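Long-range contact in acetyltransferase, GNAT family (Streptococcus pneumoniae, PDB 2I79), which probably transfers an acetyl group from acetyl coenzyme A, which it binds, to an amine-bearing acceptor, as in other GNAT-family enzymes: residues A10-N23 with G38-N51. Residues are numbered along the deposited sequence; the frame is centred on the assembly and turned at random.
Sequences AEPKDAAELVAFLN and GILLTSEEMEIFLN
The two helices after the first strand of the GNAT fold interlock knobs-into-holes: their segments 15-23 and 43-51 cross at 105° (closest axis approach 8.3 Å). Ala15 is one knob, seated among Ser43, Met46, Glu47 and Leu50; its CB comes to 3.3 Å from Ser43 O. Met46 answers from the other helix among Ala15, Leu18, Val19 and Leu22. Its CG lies anti to the backbone N (chi1 -180°), and bends at the next two torsions bring CE to 3.7 Å from Leu22 CD1, while CB packs against Val19 CG2. Leu18 lies across the thioether at about a right angle. Leu18 CD2 also meets Leu50 CD2, whose other neighbour is Ala10 CB; Ala10 also packs on Leu63 and Leu18 on Ile73, so this apolar layer reaches the sheet. At the opposite end Ile39 CD1 touches Leu22 CD1 at 3.9 Å; the O of the preceding Gly38 accepts a hydrogen bond from Arg81 NH1 of the second subunit. A capping box starts helix 43-55: Glu45 N donates to Thr42 OG1 at 3.0 Å, nearly straight at 171°, and Thr42 N returns a bond to the anti side of Glu45 OE1, somewhat out of the carboxylate plane.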
loop_
_atom_site.group_PDB
_atom_site.type_symbol
_atom_site.label_atom_id
_atom_site.label_comp_id
_atom_site.label_asym_id
_atom_site.label_seq_id
_atom_site.Cartn_x
_atom_site.Cartn_y
_atom_site.Cartn_z
ATOM N N ALA A 10 -11.541 -11.607 15.036
ATOM C CA ALA A 10 -12.607 -11.999 14.119
ATOM C C ALA A 10 -12.472 -13.478 13.754
ATOM O O ALA A 10 -11.353 -13.988 13.628
ATOM C CB ALA A 10 -12.571 -11.153 12.852
ATOM N N GLU A 11 -13.609 -14.159 13.611
ATOM C CA GLU A 11 -13.651 -15.545 13.085
ATOM C C GLU A 11 -14.496 -15.612 11.809
ATOM O O GLU A 11 -15.351 -14.761 11.576
ATOM C CB GLU A 11 -14.208 -16.523 14.132
ATOM C CG GLU A 11 -13.390 -16.566 15.448
ATOM C CD GLU A 11 -14.194 -17.126 16.636
ATOM O OE1 GLU A 11 -14.861 -18.181 16.462
ATOM O OE2 GLU A 11 -14.162 -16.522 17.736
ATOM N N PRO A 12 -14.239 -16.618 10.954
ATOM C CA PRO A 12 -15.036 -16.762 9.715
ATOM C C PRO A 12 -16.555 -16.653 9.936
ATOM O O PRO A 12 -17.252 -16.114 9.087
ATOM C CB PRO A 12 -14.623 -18.162 9.185
ATOM C CG PRO A 12 -13.853 -18.805 10.366
ATOM C CD PRO A 12 -13.204 -17.660 11.062
ATOM N N LYS A 13 -17.048 -17.114 11.079
ATOM C CA LYS A 13 -18.468 -16.967 11.431
ATOM C C LYS A 13 -18.995 -15.507 11.498
ATOM O O LYS A 13 -20.213 -15.280 11.363
ATOM C CB LYS A 13 -18.780 -17.687 12.758
ATOM C CG LYS A 13 -18.057 -17.092 13.988
ATOM C CD LYS A 13 -18.807 -17.349 15.304
ATOM C CE LYS A 13 -18.017 -16.827 16.514
ATOM N NZ LYS A 13 -18.818 -16.879 17.793
ATOM N N ASP A 14 -18.094 -14.540 11.722
ATOM C CA ASP A 14 -18.445 -13.131 11.752
ATOM C C ASP A 14 -18.612 -12.471 10.358
ATOM O O ASP A 14 -18.991 -11.304 10.278
ATOM C CB ASP A 14 -17.375 -12.334 12.526
ATOM C CG ASP A 14 -17.105 -12.904 13.921
ATOM O OD1 ASP A 14 -18.053 -13.302 14.598
ATOM O OD2 ASP A 14 -15.933 -12.944 14.347
ATOM N N ALA A 15 -18.306 -13.185 9.281
ATOM C CA ALA A 15 -18.216 -12.582 7.938
ATOM C C ALA A 15 -19.391 -11.659 7.535
ATOM O O ALA A 15 -19.184 -10.550 7.035
ATOM C CB ALA A 15 -18.051 -13.700 6.905
ATOM N N ALA A 16 -20.611 -12.132 7.750
ATOM C CA ALA A 16 -21.820 -11.442 7.307
ATOM C C ALA A 16 -22.021 -10.170 8.100
ATOM O O ALA A 16 -22.337 -9.119 7.531
ATOM C CB ALA A 16 -23.077 -12.397 7.443
ATOM N N GLU A 17 -21.848 -10.272 9.420
ATOM C CA GLU A 17 -21.993 -9.099 10.309
ATOM C C GLU A 17 -20.901 -8.084 10.037
ATOM O O GLU A 17 -21.149 -6.886 10.079
ATOM C CB GLU A 17 -21.947 -9.485 11.780
ATOM C CG GLU A 17 -23.123 -10.283 12.306
ATOM C CD GLU A 17 -22.771 -10.986 13.631
ATOM O OE1 GLU A 17 -22.714 -10.286 14.668
ATOM O OE2 GLU A 17 -22.522 -12.216 13.618
ATOM N N LEU A 18 -19.695 -8.562 9.762
ATOM C CA LEU A 18 -18.577 -7.674 9.475
ATOM C C LEU A 18 -18.780 -6.960 8.147
ATOM O O LEU A 18 -18.474 -5.794 8.038
ATOM C CB LEU A 18 -17.253 -8.447 9.486
ATOM C CG LEU A 18 -15.971 -7.626 9.220
ATOM C CD1 LEU A 18 -15.888 -6.321 10.078
ATOM C CD2 LEU A 18 -14.781 -8.518 9.423
ATOM N N VAL A 19 -19.307 -7.656 7.135
ATOM C CA VAL A 19 -19.645 -7.001 5.868
ATOM C C VAL A 19 -20.693 -5.918 6.127
ATOM O O VAL A 19 -20.599 -4.799 5.630
ATOM C CB VAL A 19 -20.142 -8.008 4.749
ATOM C CG1 VAL A 19 -20.803 -7.234 3.561
ATOM C CG2 VAL A 19 -19.018 -8.885 4.226
ATOM N N ALA A 20 -21.696 -6.259 6.933
ATOM C CA ALA A 20 -22.787 -5.346 7.255
ATOM C C ALA A 20 -22.275 -4.072 7.946
ATOM O O ALA A 20 -22.638 -2.919 7.580
ATOM C CB ALA A 20 -23.805 -6.068 8.123
ATOM N N PHE A 21 -21.410 -4.272 8.945
ATOM C CA PHE A 21 -20.809 -3.160 9.675
ATOM C C PHE A 21 -19.958 -2.274 8.767
ATOM O O PHE A 21 -19.987 -1.033 8.863
ATOM C CB PHE A 21 -19.963 -3.696 10.834
ATOM C CG PHE A 21 -19.198 -2.629 11.542
ATOM C CD1 PHE A 21 -19.861 -1.701 12.358
ATOM C CD2 PHE A 21 -17.837 -2.498 11.359
ATOM C CE1 PHE A 21 -19.165 -0.704 12.977
ATOM C CE2 PHE A 21 -17.147 -1.476 11.982
ATOM C CZ PHE A 21 -17.814 -0.595 12.791
ATOM N N LEU A 22 -19.187 -2.888 7.870
ATOM C CA LEU A 22 -18.286 -2.084 7.043
ATOM C C LEU A 22 -19.090 -1.282 6.030
ATOM O O LEU A 22 -18.756 -0.174 5.730
ATOM C CB LEU A 22 -17.214 -2.941 6.391
ATOM C CG LEU A 22 -16.132 -3.429 7.367
ATOM C CD1 LEU A 22 -15.419 -4.668 6.829
ATOM C CD2 LEU A 22 -15.120 -2.289 7.688
ATOM N N ASN A 23 -20.182 -1.848 5.546
ATOM C CA ASN A 23 -21.103 -1.114 4.674
ATOM C C ASN A 23 -21.765 0.046 5.415
ATOM O O ASN A 23 -21.923 1.147 4.857
ATOM C CB ASN A 23 -22.168 -2.053 4.100
ATOM C CG ASN A 23 -21.672 -2.861 2.919
ATOM O OD1 ASN A 23 -22.093 -4.019 2.687
ATOM N ND2 ASN A 23 -20.797 -2.260 2.154
ATOM N N GLY A 38 -19.586 1.107 -0.724
ATOM C CA GLY A 38 -19.444 0.112 0.315
ATOM C C GLY A 38 -18.214 -0.760 0.176
ATOM O O GLY A 38 -17.319 -0.477 -0.599
ATOM N N ILE A 39 -18.188 -1.838 0.946
ATOM C CA ILE A 39 -17.015 -2.684 1.067
ATOM C C ILE A 39 -16.760 -3.560 -0.174
ATOM O O ILE A 39 -15.631 -4.002 -0.389
ATOM C CB ILE A 39 -17.095 -3.524 2.375
ATOM C CG1 ILE A 39 -15.730 -4.148 2.726
ATOM C CG2 ILE A 39 -18.203 -4.557 2.290
ATOM C CD1 ILE A 39 -14.705 -3.127 3.296
ATOM N N LEU A 40 -17.789 -3.802 -0.986
ATOM C CA LEU A 40 -17.628 -4.488 -2.282
ATOM C C LEU A 40 -17.221 -5.993 -2.164
ATOM O O LEU A 40 -16.611 -6.575 -3.076
ATOM C CB LEU A 40 -16.661 -3.706 -3.178
ATOM C CG LEU A 40 -17.130 -2.276 -3.466
ATOM C CD1 LEU A 40 -16.012 -1.443 -4.064
ATOM C CD2 LEU A 40 -18.381 -2.270 -4.359
ATOM N N LEU A 41 -17.578 -6.598 -1.033
ATOM C CA LEU A 41 -17.262 -7.983 -0.723
ATOM C C LEU A 41 -18.534 -8.645 -0.240
ATOM O O LEU A 41 -19.241 -8.097 0.596
ATOM C CB LEU A 41 -16.211 -8.062 0.383
ATOM C CG LEU A 41 -14.736 -7.816 0.083
ATOM C CD1 LEU A 41 -13.920 -7.976 1.369
ATOM C CD2 LEU A 41 -14.205 -8.754 -0.979
ATOM N N THR A 42 -18.830 -9.823 -0.774
ATOM C CA THR A 42 -19.936 -10.639 -0.293
ATOM C C THR A 42 -19.532 -11.291 1.046
ATOM O O THR A 42 -18.339 -11.361 1.373
ATOM C CB THR A 42 -20.222 -11.793 -1.285
ATOM O OG1 THR A 42 -19.062 -12.621 -1.319
ATOM C CG2 THR A 42 -20.512 -11.259 -2.663
ATOM N N SER A 43 -20.511 -11.807 1.784
ATOM C CA SER A 43 -20.227 -12.512 3.038
ATOM C C SER A 43 -19.248 -13.662 2.802
ATOM O O SER A 43 -18.373 -13.940 3.632
ATOM C CB SER A 43 -21.510 -13.048 3.680
ATOM O OG SER A 43 -22.349 -11.991 4.122
ATOM N N GLU A 44 -19.384 -14.309 1.643
ATOM C CA GLU A 44 -18.561 -15.469 1.272
ATOM C C GLU A 44 -17.111 -15.067 1.043
ATOM O O GLU A 44 -16.184 -15.691 1.600
ATOM C CB GLU A 44 -19.178 -16.164 0.050
ATOM C CG GLU A 44 -20.603 -16.783 0.345
ATOM C CD GLU A 44 -21.768 -15.755 0.616
ATOM O OE1 GLU A 44 -21.784 -14.612 0.057
ATOM O OE2 GLU A 44 -22.704 -16.121 1.393
ATOM N N GLU A 45 -16.916 -13.977 0.298
ATOM C CA GLU A 45 -15.592 -13.388 0.132
ATOM C C GLU A 45 -14.947 -12.880 1.428
ATOM O O GLU A 45 -13.716 -12.935 1.585
ATOM C CB GLU A 45 -15.655 -12.232 -0.878
ATOM C CG GLU A 45 -15.883 -12.679 -2.336
ATOM C CD GLU A 45 -16.064 -11.504 -3.283
ATOM O OE1 GLU A 45 -16.587 -10.447 -2.841
ATOM O OE2 GLU A 45 -15.669 -11.628 -4.472
ATOM N N MET A 46 -15.756 -12.365 2.358
ATOM C CA MET A 46 -15.192 -11.917 3.623
ATOM C C MET A 46 -14.661 -13.105 4.430
ATOM O O MET A 46 -13.658 -12.988 5.115
ATOM C CB MET A 46 -16.195 -11.108 4.440
ATOM C CG MET A 46 -15.621 -10.621 5.769
ATOM S SD MET A 46 -14.305 -9.376 5.618
ATOM C CE MET A 46 -15.273 -7.968 5.100
ATOM N N GLU A 47 -15.363 -14.227 4.350
ATOM C CA GLU A 47 -15.003 -15.449 5.077
ATOM C C GLU A 47 -13.563 -15.913 4.706
ATOM O O GLU A 47 -12.780 -16.308 5.573
ATOM C CB GLU A 47 -16.068 -16.512 4.787
ATOM C CG GLU A 47 -16.302 -17.549 5.871
ATOM C CD GLU A 47 -17.623 -18.344 5.705
ATOM O OE1 GLU A 47 -18.657 -17.804 5.221
ATOM O OE2 GLU A 47 -17.628 -19.522 6.112
ATOM N N ILE A 48 -13.207 -15.806 3.428
ATOM C CA ILE A 48 -11.830 -16.018 2.957
ATOM C C ILE A 48 -10.849 -15.033 3.624
ATOM O O ILE A 48 -9.914 -15.422 4.344
ATOM C CB ILE A 48 -11.768 -15.912 1.396
ATOM C CG1 ILE A 48 -12.488 -17.122 0.757
ATOM C CG2 ILE A 48 -10.298 -15.779 0.891
ATOM C CD1 ILE A 48 -13.052 -16.881 -0.649
ATOM N N PHE A 49 -11.076 -13.749 3.421
ATOM C CA PHE A 49 -10.250 -12.760 4.094
ATOM C C PHE A 49 -10.033 -13.110 5.586
ATOM O O PHE A 49 -8.903 -13.039 6.096
ATOM C CB PHE A 49 -10.847 -11.363 3.941
ATOM C CG PHE A 49 -10.092 -10.299 4.697
ATOM C CD1 PHE A 49 -8.879 -9.819 4.221
ATOM C CD2 PHE A 49 -10.590 -9.785 5.897
ATOM C CE1 PHE A 49 -8.171 -8.839 4.920
ATOM C CE2 PHE A 49 -9.898 -8.803 6.593
ATOM C CZ PHE A 49 -8.678 -8.330 6.101
ATOM N N LEU A 50 -11.109 -13.481 6.281
ATOM C CA LEU A 50 -11.045 -13.704 7.729
ATOM C C LEU A 50 -10.220 -14.952 8.114
ATOM O O LEU A 50 -9.501 -14.929 9.135
ATOM C CB LEU A 50 -12.453 -13.741 8.338
ATOM C CG LEU A 50 -13.109 -12.365 8.422
ATOM C CD1 LEU A 50 -14.470 -12.464 9.065
ATOM C CD2 LEU A 50 -12.243 -11.401 9.197
ATOM N N ASN A 51 -10.314 -16.013 7.308
ATOM C CA ASN A 51 -9.451 -17.192 7.468
ATOM C C ASN A 51 -7.949 -16.814 7.340
ATOM O O ASN A 51 -7.127 -17.171 8.203
ATOM C CB ASN A 51 -9.838 -18.316 6.467
ATOM C CG ASN A 51 -11.214 -18.965 6.788
ATOM O OD1 ASN A 51 -11.543 -19.208 7.953
ATOM N ND2 ASN A 51 -12.009 -19.248 5.751
#